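Long-range contacts in aminoglycoside-O-phosphotransferase VIII (Streptomyces rimosus, PDB 4H05), which catalyses transfer of a phosphate group from ATP to aminoglycoside antibiotics, probably at their 3'-hydroxyl, an activity associated with antibiotic resistance: residues E175-A180 against L263-L268; V75-E80 against V91-P96; L225-L230 against A244-E249. One frame throughout, in Å; residues are numbered along the deposited sequence.

Contact 1: residues E175-A180 against L263-L268; sequences ERTRPA and LAFYRL
With chi1 at 179°, the ring of F265 is swung out from helix 260-270 to meet the segment 175-180, where P179 lies over it; T177, at chi1 49°, has OG1 set between its backbone N and carbonyl carbon, turned to the same ring. Both segments belong to the helical C-terminal lobe of the kinase-like aminoglycoside phosphotransferase fold, and the contact is a CH-pi packing of proline on phenylalanine. P179 CD stands 3.4 Å from the centroid of the F265 ring and only 9° off its normal, so the methylene sits squarely over the aromatic face. Proline suits the place because CD, bonded to the ring nitrogen, is a somewhat polarised CH donor and the rigid ring keeps it there.

R178 adds its backbone: its CA comes 3.4 Å from F265 CE1, while CB lies 3.8 Å from the same atom. The rest of the side chain leads away from 263-268 and touches L137 and V141 of helix 137-150. Y266, next to F265, receives F265 CD2 over the centre of its own ring, 3.7 Å above the plane. P179 CG reaches this tyrosine more loosely. L137 touches both aromatic side chains.

T177 approaches the F265 ring at its edge, near the ring plane. A threonine can do so here because its hydroxyl is already hydrogen-bonded to the carbonyl oxygen of E173 in the preceding turn of helix 167-177, which satisfies it beside apolar neighbours. T177 OG1 lies 3.7 Å from F265 CD1 and 3.8 Å from L268 CD2.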
loop_
_atom_site.group_PDB
_atom_site.type_symbol
_atom_site.label_atom_id
_atom_site.label_comp_id
_atom_site.label_asym_id
_atom_site.label_seq_id
_atom_site.Cartn_x
_atom_site.Cartn_y
_atom_site.Cartn_z
ATOM N N GLU A 175 -8.794 -20.307 -2.632
ATOM C CA GLU A 175 -10.138 -20.845 -2.284
ATOM C C GLU A 175 -10.002 -21.952 -1.232
ATOM O O GLU A 175 -10.758 -22.008 -0.242
ATOM C CB GLU A 175 -10.907 -21.299 -3.564
ATOM C CG GLU A 175 -11.589 -20.182 -4.395
ATOM C CD GLU A 175 -11.875 -20.578 -5.866
ATOM N N ARG A 176 -8.982 -22.791 -1.344
ATOM C CA ARG A 176 -8.858 -23.894 -0.375
ATOM C C ARG A 176 -8.499 -23.466 1.029
ATOM O O ARG A 176 -9.011 -23.995 2.028
ATOM C CB ARG A 176 -7.811 -24.905 -0.856
ATOM C CG ARG A 176 -7.623 -26.093 0.096
ATOM C CD ARG A 176 -6.603 -27.115 -0.437
ATOM N NE ARG A 176 -5.225 -26.728 -0.086
ATOM C CZ ARG A 176 -4.696 -26.757 1.152
ATOM N NH1 ARG A 176 -5.397 -27.176 2.205
ATOM N NH2 ARG A 176 -3.450 -26.346 1.345
ATOM N N THR A 177 -7.558 -22.543 1.121
ATOM C CA THR A 177 -7.130 -22.012 2.412
ATOM C C THR A 177 -7.910 -20.819 2.939
ATOM O O THR A 177 -7.638 -20.370 4.029
ATOM C CB THR A 177 -5.637 -21.677 2.349
ATOM O OG1 THR A 177 -5.338 -20.887 1.170
ATOM C CG2 THR A 177 -4.845 -22.997 2.236
ATOM N N ARG A 178 -8.936 -20.315 2.276
ATOM C CA ARG A 178 -9.529 -19.068 2.826
ATOM C C ARG A 178 -9.881 -19.202 4.295
ATOM O O ARG A 178 -10.370 -20.204 4.718
ATOM C CB ARG A 178 -10.685 -18.461 1.993
ATOM C CG ARG A 178 -12.092 -18.550 2.510
ATOM C CD ARG A 178 -13.062 -18.088 1.395
ATOM N NE ARG A 178 -13.861 -16.924 1.765
ATOM C CZ ARG A 178 -14.593 -16.171 0.938
ATOM N NH1 ARG A 178 -14.684 -16.402 -0.374
ATOM N NH2 ARG A 178 -15.276 -15.154 1.446
ATOM N N PRO A 179 -9.585 -18.176 5.098
ATOM C CA PRO A 179 -9.947 -18.282 6.514
ATOM C C PRO A 179 -11.444 -18.472 6.798
ATOM O O PRO A 179 -12.300 -18.046 6.011
ATOM C CB PRO A 179 -9.435 -16.967 7.091
ATOM C CG PRO A 179 -8.298 -16.621 6.200
ATOM C CD PRO A 179 -8.803 -16.964 4.841
ATOM N N ALA A 180 -11.706 -19.181 7.893
ATOM C CA ALA A 180 -13.032 -19.294 8.524
ATOM C C ALA A 180 -13.699 -17.950 8.924
ATOM O O ALA A 180 -14.900 -17.781 8.802
ATOM C CB ALA A 180 -12.889 -20.172 9.779
ATOM N N LEU A 263 -1.522 -15.205 8.133
ATOM C CA LEU A 263 -0.441 -14.500 7.423
ATOM C C LEU A 263 -0.151 -15.193 6.115
ATOM O O LEU A 263 0.086 -14.560 5.067
ATOM C CB LEU A 263 0.831 -14.504 8.266
ATOM C CG LEU A 263 1.184 -13.485 9.332
ATOM C CD1 LEU A 263 0.043 -12.608 9.739
ATOM C CD2 LEU A 263 1.993 -14.079 10.502
ATOM N N ALA A 264 -0.057 -16.510 6.171
ATOM C CA ALA A 264 0.204 -17.273 4.953
ATOM C C ALA A 264 -0.860 -16.970 3.899
ATOM O O ALA A 264 -0.520 -16.664 2.752
ATOM C CB ALA A 264 0.369 -18.764 5.239
ATOM N N PHE A 265 -2.112 -16.892 4.346
ATOM C CA PHE A 265 -3.219 -16.651 3.465
ATOM C C PHE A 265 -3.135 -15.268 2.881
ATOM O O PHE A 265 -3.297 -15.109 1.703
ATOM C CB PHE A 265 -4.567 -16.810 4.137
ATOM C CG PHE A 265 -5.703 -16.519 3.192
ATOM C CD1 PHE A 265 -6.121 -17.465 2.281
ATOM C CD2 PHE A 265 -6.278 -15.269 3.151
ATOM C CE1 PHE A 265 -7.116 -17.196 1.380
ATOM C CE2 PHE A 265 -7.291 -14.978 2.286
ATOM C CZ PHE A 265 -7.715 -15.935 1.371
ATOM N N TYR A 266 -2.777 -14.275 3.666
ATOM C CA TYR A 266 -2.774 -12.906 3.139
ATOM C C TYR A 266 -1.525 -12.601 2.348
ATOM O O TYR A 266 -1.546 -11.766 1.444
ATOM C CB TYR A 266 -3.127 -11.868 4.256
ATOM C CG TYR A 266 -4.611 -11.947 4.660
ATOM C CD1 TYR A 266 -5.602 -11.465 3.805
ATOM C CD2 TYR A 266 -5.018 -12.528 5.838
ATOM C CE1 TYR A 266 -6.918 -11.572 4.108
ATOM C CE2 TYR A 266 -6.389 -12.636 6.163
ATOM C CZ TYR A 266 -7.300 -12.206 5.243
ATOM O OH TYR A 266 -8.584 -12.314 5.479
ATOM N N ARG A 267 -0.453 -13.365 2.559
ATOM C CA ARG A 267 0.675 -13.320 1.653
ATOM C C ARG A 267 0.305 -13.911 0.284
ATOM O O ARG A 267 0.787 -13.422 -0.734
ATOM C CB ARG A 267 1.921 -14.089 2.190
ATOM C CG ARG A 267 2.860 -13.388 3.190
ATOM C CD ARG A 267 4.226 -14.160 3.368
ATOM N NE ARG A 267 4.067 -14.678 4.697
ATOM C CZ ARG A 267 3.857 -15.918 5.095
ATOM N NH1 ARG A 267 3.992 -16.959 4.318
ATOM N NH2 ARG A 267 3.554 -16.078 6.371
ATOM N N LEU A 268 -0.471 -14.992 0.279
ATOM C CA LEU A 268 -0.923 -15.638 -0.950
ATOM C C LEU A 268 -1.925 -14.763 -1.690
ATOM O O LEU A 268 -1.813 -14.511 -2.921
ATOM C CB LEU A 268 -1.561 -17.017 -0.636
ATOM C CG LEU A 268 -2.317 -17.661 -1.775
ATOM C CD1 LEU A 268 -1.403 -18.007 -2.977
ATOM C CD2 LEU A 268 -3.115 -18.875 -1.203
#

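Contact 2: residues V75-E80 against V91-P96; sequences VPRVVE and VTEAVP
The beta hairpin of strands 78-83 and 86-93 is interrupted by a classic beta bulge, two residues, V79 and E80, standing against the single V91. The hairpin forms one side of the five-stranded antiparallel sheet, in which 78-83 is an outermost strand. V91 O is gripped twice, by V79 N at 2.7 Å and E80 N at 3.1 Å, both donors reaching it from the same face of its carbonyl plane. In return V91 N gives E80 O a 2.7 Å bond that is almost straight (175°). Beyond the bulge V78 and T92 form a non-hydrogen-bonded pair, and E93 N bonds R77 O at 3.0 Å.

E80 and V91 form a hydrogen-bonded pair, and their side chains run alongside each other on one face of the sheet, with E80 CG 3.7 Å from V91 CG2. At chi1 46° CG sits between the backbone N and carbonyl carbon, and this methylene lies along V91 while the carboxylate continues to R17, Y18 and W89. Glutamate thus offers an apolar stem and a charged end that is well paired.

R77 and E93 also run in the same direction, at the exposed side of the contact. The charged groups do not meet. A water separately joins the two residues, accepting from the backbone N of R77 (2.9 Å) and donating to E93 OE1 (2.7 Å). Toward the interior P76 packs its ring on V95, CB to CG2 3.5 Å. Rigid proline and a branched valine fill this buried place compactly, and T92 OG1 nearby gives its proton to E93 O from above the carbonyl plane.

V95 packs on I209, next to D210, a predicted magnesium ligand. A sheet strand leading into a linker toward the second lobe is typical of the protein-kinase-like fold.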
loop_
_atom_site.group_PDB
_atom_site.type_symbol
_atom_site.label_atom_id
_atom_site.label_comp_id
_atom_site.label_asym_id
_atom_site.label_seq_id
_atom_site.Cartn_x
_atom_site.Cartn_y
_atom_site.Cartn_z
ATOM N N VAL A 75 -1.587 11.280 6.374
ATOM C CA VAL A 75 -1.745 10.954 4.969
ATOM C C VAL A 75 -1.558 12.315 4.298
ATOM O O VAL A 75 -1.940 13.318 4.834
ATOM C CB VAL A 75 -3.154 10.327 4.887
ATOM C CG1 VAL A 75 -4.252 11.306 4.564
ATOM C CG2 VAL A 75 -3.186 9.053 4.110
ATOM N N PRO A 76 -0.943 12.392 3.112
ATOM C CA PRO A 76 -0.860 13.790 2.668
ATOM C C PRO A 76 -2.199 14.324 2.108
ATOM O O PRO A 76 -3.004 13.575 1.636
ATOM C CB PRO A 76 0.100 13.698 1.504
ATOM C CG PRO A 76 -0.262 12.352 0.893
ATOM C CD PRO A 76 -0.543 11.440 2.061
ATOM N N ARG A 77 -2.373 15.626 2.116
ATOM C CA ARG A 77 -3.547 16.253 1.543
ATOM C C ARG A 77 -3.700 16.119 0.024
ATOM O O ARG A 77 -2.745 16.155 -0.769
ATOM C CB ARG A 77 -3.491 17.720 1.971
ATOM C CG ARG A 77 -4.501 18.679 1.366
ATOM C CD ARG A 77 -4.416 20.074 2.035
ATOM N NE ARG A 77 -4.883 19.961 3.425
ATOM C CZ ARG A 77 -6.161 20.061 3.833
ATOM N NH1 ARG A 77 -7.127 20.311 2.997
ATOM N NH2 ARG A 77 -6.478 19.906 5.108
ATOM N N VAL A 78 -4.918 15.941 -0.421
ATOM C CA VAL A 78 -5.181 15.749 -1.830
ATOM C C VAL A 78 -5.317 17.091 -2.527
ATOM O O VAL A 78 -5.940 17.965 -1.956
ATOM C CB VAL A 78 -6.475 15.017 -2.026
ATOM C CG1 VAL A 78 -6.856 14.996 -3.564
ATOM C CG2 VAL A 78 -6.302 13.667 -1.373
ATOM N N VAL A 79 -4.742 17.233 -3.731
ATOM C CA VAL A 79 -4.890 18.441 -4.577
ATOM C C VAL A 79 -5.954 18.124 -5.628
ATOM O O VAL A 79 -6.959 18.824 -5.783
ATOM C CB VAL A 79 -3.499 18.944 -5.175
ATOM C CG1 VAL A 79 -3.593 20.337 -5.747
ATOM C CG2 VAL A 79 -2.387 19.023 -4.124
ATOM N N GLU A 80 -5.823 17.042 -6.343
ATOM C CA GLU A 80 -6.872 16.687 -7.251
ATOM C C GLU A 80 -6.704 15.269 -7.693
ATOM O O GLU A 80 -5.642 14.683 -7.469
ATOM C CB GLU A 80 -6.793 17.606 -8.489
ATOM C CG GLU A 80 -5.392 17.770 -9.031
ATOM C CD GLU A 80 -5.290 18.205 -10.492
ATOM O OE1 GLU A 80 -6.018 17.612 -11.331
ATOM O OE2 GLU A 80 -4.444 19.130 -10.796
ATOM N N VAL A 91 -3.097 13.932 -7.613
ATOM C CA VAL A 91 -2.079 14.817 -7.127
ATOM C C VAL A 91 -2.286 15.070 -5.608
ATOM O O VAL A 91 -3.397 15.422 -5.159
ATOM C CB VAL A 91 -2.176 16.167 -7.891
ATOM C CG1 VAL A 91 -1.069 17.088 -7.417
ATOM C CG2 VAL A 91 -2.173 15.925 -9.432
ATOM N N THR A 92 -1.199 14.949 -4.843
ATOM C CA THR A 92 -1.179 15.237 -3.459
ATOM C C THR A 92 0.018 16.049 -3.087
ATOM O O THR A 92 1.004 16.091 -3.804
ATOM C CB THR A 92 -1.151 13.964 -2.564
ATOM O OG1 THR A 92 0.154 13.373 -2.539
ATOM C CG2 THR A 92 -2.174 12.916 -3.069
ATOM N N GLU A 93 -0.083 16.732 -1.962
ATOM C CA GLU A 93 1.101 17.315 -1.359
ATOM C C GLU A 93 2.060 16.204 -1.087
ATOM O O GLU A 93 1.623 15.132 -0.761
ATOM C CB GLU A 93 0.717 18.026 -0.057
ATOM C CG GLU A 93 -0.181 19.208 -0.399
ATOM C CD GLU A 93 -0.517 20.099 0.785
ATOM O OE1 GLU A 93 -0.216 19.698 1.921
ATOM O OE2 GLU A 93 -1.102 21.178 0.552
ATOM N N ALA A 94 3.358 16.432 -1.286
ATOM C CA ALA A 94 4.341 15.408 -1.078
ATOM C C ALA A 94 4.363 15.163 0.425
ATOM O O ALA A 94 3.978 16.069 1.161
ATOM C CB ALA A 94 5.706 15.888 -1.570
ATOM N N VAL A 95 4.725 13.944 0.853
ATOM C CA VAL A 95 4.891 13.608 2.308
ATOM C C VAL A 95 6.373 13.758 2.658
ATOM O O VAL A 95 7.188 13.165 1.992
ATOM C CB VAL A 95 4.454 12.125 2.619
ATOM C CG1 VAL A 95 4.602 11.798 4.107
ATOM C CG2 VAL A 95 3.022 11.892 2.189
ATOM N N PRO A 96 6.732 14.544 3.691
ATOM C CA PRO A 96 8.159 14.690 3.883
ATOM C C PRO A 96 8.742 13.416 4.448
ATOM O O PRO A 96 8.017 12.505 4.721
ATOM C CB PRO A 96 8.286 15.840 4.902
ATOM C CG PRO A 96 6.941 15.861 5.587
ATOM C CD PRO A 96 5.950 15.443 4.539
HETATM O O HOH W 1 -0.195 17.321 3.129
#

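Contact 3: residues L225-L230 against A244-E249; sequences LVLREL and AAFLRE
F246 reaches from helix 240-251 into the side of helix 220-230, and the packing is tight where V226 meets its ring. V226 CG1 comes from the opposite direction and lies over one face, 3.7 Å from the ring centroid and 18° off the normal, a CH-pi contact displaced toward CE2 and CZ. L230, one turn on from V226, closes in at the base of the same side chain, with CD1 3.5 Å from F246 CB. The axes of the two short segments are 10.8 Å apart at closest, and F246 from one side, extended with CG anti to the backbone N (chi1 -179°), and V226 and L230 from the other fill the distance; a long, flat side chain suits such a gap.

The segments run roughly antiparallel, at 150°, within the helical C-terminal lobe of the aminoglycoside phosphotransferase fold. F246 also touches A117 of helix 109-124, while V226 packs on L191, next in sequence to D190, the predicted proton acceptor.

Toward the more exposed side the fit slackens. L227 CD2 stands 4.0 Å from F246 CD1 and 4.2 Å from L247 CG, and both leucines are partly exposed. Away from helix 240-251, charged residues take over: R228 NH1 makes a 3.0 Å salt bridge to E229 OE2, met on the anti side, somewhat out of the carboxylate plane, and R228 NH2 pairs with D270.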
loop_
_atom_site.group_PDB
_atom_site.type_symbol
_atom_site.label_atom_id
_atom_site.label_comp_id
_atom_site.label_asym_id
_atom_site.label_seq_id
_atom_site.Cartn_x
_atom_site.Cartn_y
_atom_site.Cartn_z
ATOM N N LEU A 225 1.799 -8.439 5.166
ATOM C CA LEU A 225 2.676 -7.848 4.193
ATOM C C LEU A 225 3.769 -7.116 4.888
ATOM O O LEU A 225 4.857 -7.125 4.454
ATOM C CB LEU A 225 1.971 -6.877 3.237
ATOM C CG LEU A 225 0.687 -7.269 2.487
ATOM C CD1 LEU A 225 0.549 -6.436 1.212
ATOM C CD2 LEU A 225 0.461 -8.753 2.290
ATOM N N VAL A 226 3.465 -6.402 5.941
ATOM C CA VAL A 226 4.519 -5.772 6.675
ATOM C C VAL A 226 5.517 -6.790 7.143
ATOM O O VAL A 226 6.720 -6.487 7.132
ATOM C CB VAL A 226 4.012 -4.961 7.907
ATOM C CG1 VAL A 226 4.757 -5.393 9.140
ATOM C CG2 VAL A 226 4.336 -3.552 7.649
ATOM N N LEU A 227 5.058 -7.974 7.610
ATOM C CA LEU A 227 6.033 -8.967 8.189
ATOM C C LEU A 227 6.808 -9.685 7.112
ATOM O O LEU A 227 7.962 -10.052 7.296
ATOM C CB LEU A 227 5.361 -9.969 9.121
ATOM C CG LEU A 227 4.856 -9.366 10.432
ATOM C CD1 LEU A 227 3.762 -10.269 10.951
ATOM C CD2 LEU A 227 5.947 -9.137 11.525
ATOM N N ARG A 228 6.199 -9.851 5.938
ATOM C CA ARG A 228 6.919 -10.427 4.821
ATOM C C ARG A 228 8.051 -9.507 4.423
ATOM O O ARG A 228 9.087 -9.986 4.001
ATOM C CB ARG A 228 5.989 -10.663 3.616
ATOM C CG ARG A 228 6.692 -11.111 2.339
ATOM C CD ARG A 228 6.501 -9.996 1.279
ATOM N NE ARG A 228 5.209 -10.107 0.668
ATOM C CZ ARG A 228 4.418 -9.145 0.151
ATOM N NH1 ARG A 228 4.698 -7.825 0.075
ATOM N NH2 ARG A 228 3.254 -9.574 -0.344
ATOM N N GLU A 229 7.852 -8.188 4.492
ATOM C CA GLU A 229 8.929 -7.235 4.156
ATOM C C GLU A 229 9.944 -7.120 5.324
ATOM O O GLU A 229 11.107 -7.312 5.112
ATOM C CB GLU A 229 8.372 -5.895 3.794
ATOM C CG GLU A 229 7.534 -5.897 2.522
ATOM C CD GLU A 229 8.248 -6.572 1.365
ATOM O OE1 GLU A 229 9.405 -6.208 1.015
ATOM O OE2 GLU A 229 7.647 -7.457 0.757
ATOM N N LEU A 230 9.490 -6.910 6.549
ATOM C CA LEU A 230 10.373 -6.833 7.712
ATOM C C LEU A 230 11.319 -8.030 7.899
ATOM O O LEU A 230 12.293 -7.896 8.642
ATOM C CB LEU A 230 9.584 -6.646 9.052
ATOM C CG LEU A 230 9.027 -5.244 9.287
ATOM C CD1 LEU A 230 8.192 -5.165 10.551
ATOM C CD2 LEU A 230 10.113 -4.183 9.292
ATOM N N ALA A 244 10.266 -9.262 15.369
ATOM C CA ALA A 244 9.971 -9.301 16.825
ATOM C C ALA A 244 9.638 -7.910 17.428
ATOM O O ALA A 244 8.699 -7.783 18.216
ATOM C CB ALA A 244 11.142 -9.930 17.587
ATOM N N ALA A 245 10.395 -6.870 17.083
ATOM C CA ALA A 245 10.069 -5.534 17.627
ATOM C C ALA A 245 8.705 -5.040 17.078
ATOM O O ALA A 245 7.838 -4.584 17.822
ATOM C CB ALA A 245 11.181 -4.535 17.367
ATOM N N PHE A 246 8.466 -5.183 15.791
ATOM C CA PHE A 246 7.124 -4.896 15.292
ATOM C C PHE A 246 6.070 -5.703 16.046
ATOM O O PHE A 246 5.064 -5.159 16.487
ATOM C CB PHE A 246 7.026 -5.223 13.826
ATOM C CG PHE A 246 5.679 -4.932 13.253
ATOM C CD1 PHE A 246 4.675 -5.860 13.350
ATOM C CD2 PHE A 246 5.429 -3.736 12.629
ATOM C CE1 PHE A 246 3.437 -5.606 12.825
ATOM C CE2 PHE A 246 4.185 -3.478 12.072
ATOM C CZ PHE A 246 3.183 -4.409 12.192
ATOM N N LEU A 247 6.324 -6.982 16.302
ATOM C CA LEU A 247 5.284 -7.793 16.954
ATOM C C LEU A 247 5.082 -7.474 18.424
ATOM O O LEU A 247 3.948 -7.489 18.901
ATOM C CB LEU A 247 5.522 -9.291 16.781
ATOM C CG LEU A 247 5.016 -10.019 15.514
ATOM C CD1 LEU A 247 5.136 -11.523 15.791
ATOM C CD2 LEU A 247 3.592 -9.652 15.195
ATOM N N ARG A 248 6.148 -7.162 19.147
ATOM C CA ARG A 248 6.015 -6.688 20.574
ATOM C C ARG A 248 5.197 -5.409 20.658
ATOM O O ARG A 248 4.277 -5.333 21.431
ATOM C CB ARG A 248 7.426 -6.424 21.141
ATOM C CG ARG A 248 7.524 -5.930 22.626
ATOM C CD ARG A 248 9.001 -5.903 23.082
ATOM N NE ARG A 248 9.709 -7.031 22.446
ATOM C CZ ARG A 248 10.681 -6.961 21.531
ATOM N NH1 ARG A 248 11.216 -5.804 21.144
ATOM N NH2 ARG A 248 11.176 -8.095 21.031
ATOM N N GLU A 249 5.544 -4.403 19.839
ATOM C CA GLU A 249 4.775 -3.151 19.773
ATOM C C GLU A 249 3.340 -3.363 19.304
ATOM O O GLU A 249 2.390 -2.896 19.932
ATOM C CB GLU A 249 5.495 -2.110 18.896
ATOM C CG GLU A 249 4.728 -0.794 18.630
ATOM C CD GLU A 249 4.363 -0.022 19.897
ATOM O OE1 GLU A 249 5.124 -0.256 20.881
ATOM O OE2 GLU A 249 3.311 0.752 19.905
#

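How the contacts relate
Contacts 1 and 3 belong to the helical lobe and touch each other: L225, L227 and R228 of helix 220-230 pack on Y266, L263 and R267 of helix 260-270. Each rests on a phenylalanine ring with an aliphatic carbon over one face and has no hydrogen bond across it. Contact 3 is buried, whereas contact 1 is partly buried and lies farther from the centre of the chain. Contact 2 lies across that centre from contact 1, their nearest atoms about 21 Å apart. Its chemistry differs accordingly: backbone bonds join two strands and the loop that leads into one of them, with apolar packing on one side and a water between a backbone amide and a carboxylate at the exposed side.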